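Local structure of HTH-type transcriptional regulator mcbR (Escherichia coli UMEA 3718-1, 4P9F) at residues H175-N178 / Y179-L182. The protein represses transcription of mcbA by binding to its promoter region, which prevents colanic acid overproduction and mucoidy and is important for biofilm formation. Numbering follows the deposited sequence.
Sequences HIEN and YHLL
Ile176 O accepts the amide of His180 at 3.2 Å from His180 N, with an N-H...O angle of 163°, and also takes a weak, bent bond from Tyr179 N. Two further i to i+4 bonds, Leu181 N to Glu177 O and Leu182 N to Asn178 O, continue the helical pattern of 177-187 in the FCD domain. Polar contacts with ring atoms accompany this backbone pattern. His175 O lies in the plane of the Tyr179 ring, at its edge, 3.3 Å from Tyr179 CD1, and is also hydrogen-bonded by Gln204. The imidazole of His180 leans back over the preceding turn because its CG stands anti to the carbonyl carbon (chi1 -71°), which brings His180 CD2 to 3.3 Å from Ile176 O. Glu177, bent at chi2, folds its carboxylate toward the same carbon, with Glu177 OE2 3.3 Å from His180 CD2 and the two planes 29° apart. Apolar contact is looser: Ile176 CG1 is 4.5 Å from Tyr179 CB, and its van der Waals contact with the imidazole is at 4.1 Å from His180 NE2. Leu182 packs on Phe132 and Ile136 of helix 122-138, and Tyr179 on Leu110 and Leu113 of helix 100-119. Replacing His180 by alanine removes the ring, and the Glu177 carboxylate and Ile176 CG1 would probably each lose a neighbour. The carboxylate beside the imidazole would be expected to favour its protonated form, although the contact is made through carbon.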
loop_
_atom_site.group_PDB
_atom_site.type_symbol
_atom_site.label_atom_id
_atom_site.label_comp_id
_atom_site.label_asym_id
_atom_site.label_seq_id
_atom_site.Cartn_x
_atom_site.Cartn_y
_atom_site.Cartn_z
ATOM N N HIS A 175 -20.007 0.726 -21.119
ATOM C CA HIS A 175 -19.116 0.384 -20.010
ATOM C C HIS A 175 -19.856 0.277 -18.666
ATOM O O HIS A 175 -19.319 -0.251 -17.692
ATOM C CB HIS A 175 -17.996 1.430 -19.919
ATOM C CG HIS A 175 -16.997 1.341 -21.034
ATOM N ND1 HIS A 175 -17.333 1.600 -22.350
ATOM C CD2 HIS A 175 -15.680 1.052 -21.032
ATOM C CE1 HIS A 175 -16.266 1.449 -23.108
ATOM N NE2 HIS A 175 -15.245 1.120 -22.340
ATOM N N ILE A 176 -21.074 0.809 -18.601
ATOM C CA ILE A 176 -21.826 0.769 -17.349
ATOM C C ILE A 176 -22.502 -0.590 -17.128
ATOM O O ILE A 176 -22.896 -0.912 -16.011
ATOM C CB ILE A 176 -22.883 1.890 -17.284
ATOM C CG1 ILE A 176 -23.345 2.067 -15.838
ATOM C CG2 ILE A 176 -24.033 1.626 -18.259
ATOM C CD1 ILE A 176 -24.284 3.197 -15.645
ATOM N N GLU A 177 -22.587 -1.406 -18.171
ATOM C CA GLU A 177 -23.256 -2.691 -18.045
ATOM C C GLU A 177 -22.471 -3.615 -17.106
ATOM O O GLU A 177 -23.067 -4.363 -16.328
ATOM C CB GLU A 177 -23.447 -3.348 -19.407
ATOM C CG GLU A 177 -24.706 -2.895 -20.113
ATOM C CD GLU A 177 -25.947 -3.021 -19.237
ATOM O OE1 GLU A 177 -26.336 -4.157 -18.893
ATOM O OE2 GLU A 177 -26.530 -1.978 -18.888
ATOM N N ASN A 178 -21.144 -3.566 -17.175
ATOM C CA ASN A 178 -20.339 -4.360 -16.256
ATOM C C ASN A 178 -20.574 -3.994 -14.793
ATOM O O ASN A 178 -20.452 -4.855 -13.921
ATOM C CB ASN A 178 -18.846 -4.238 -16.594
ATOM C CG ASN A 178 -18.428 -5.142 -17.754
ATOM O OD1 ASN A 178 -18.974 -6.232 -17.939
ATOM N ND2 ASN A 178 -17.452 -4.694 -18.533
ATOM N N TYR A 179 -20.941 -2.741 -14.531
ATOM C CA TYR A 179 -21.232 -2.288 -13.170
ATOM C C TYR A 179 -22.568 -2.875 -12.695
ATOM O O TYR A 179 -22.680 -3.328 -11.554
ATOM C CB TYR A 179 -21.259 -0.758 -13.098
ATOM C CG TYR A 179 -19.893 -0.111 -13.205
ATOM C CD1 TYR A 179 -19.296 0.074 -14.447
ATOM C CD2 TYR A 179 -19.202 0.318 -12.080
ATOM C CE1 TYR A 179 -18.050 0.654 -14.567
ATOM C CE2 TYR A 179 -17.943 0.910 -12.191
ATOM C CZ TYR A 179 -17.380 1.070 -13.443
ATOM O OH TYR A 179 -16.137 1.653 -13.592
ATOM N N HIS A 180 -23.565 -2.880 -13.578
ATOM C CA HIS A 180 -24.836 -3.544 -13.305
ATOM C C HIS A 180 -24.627 -5.020 -12.987
ATOM O O HIS A 180 -25.183 -5.544 -12.024
ATOM C CB HIS A 180 -25.788 -3.430 -14.509
ATOM C CG HIS A 180 -26.335 -2.054 -14.725
ATOM N ND1 HIS A 180 -27.228 -1.467 -13.855
ATOM C CD2 HIS A 180 -26.126 -1.155 -15.715
ATOM C CE1 HIS A 180 -27.542 -0.263 -14.298
ATOM N NE2 HIS A 180 -26.890 -0.049 -15.425
ATOM N N LEU A 181 -23.783 -5.672 -13.784
ATOM C CA LEU A 181 -23.507 -7.087 -13.613
ATOM C C LEU A 181 -22.782 -7.346 -12.285
ATOM O O LEU A 181 -23.063 -8.320 -11.599
ATOM C CB LEU A 181 -22.693 -7.608 -14.804
ATOM C CG LEU A 181 -23.460 -7.676 -16.131
ATOM C CD1 LEU A 181 -22.558 -8.143 -17.268
ATOM C CD2 LEU A 181 -24.654 -8.627 -15.987
ATOM N N LEU A 182 -21.860 -6.460 -11.921
ATOM C CA LEU A 182 -21.167 -6.585 -10.645
ATOM C C LEU A 182 -22.148 -6.458 -9.473
ATOM O O LEU A 182 -22.089 -7.219 -8.507
ATOM C CB LEU A 182 -20.069 -5.530 -10.522
ATOM C CG LEU A 182 -19.360 -5.502 -9.183
ATOM C CD1 LEU A 182 -18.705 -6.859 -8.931
ATOM C CD2 LEU A 182 -18.317 -4.380 -9.139
#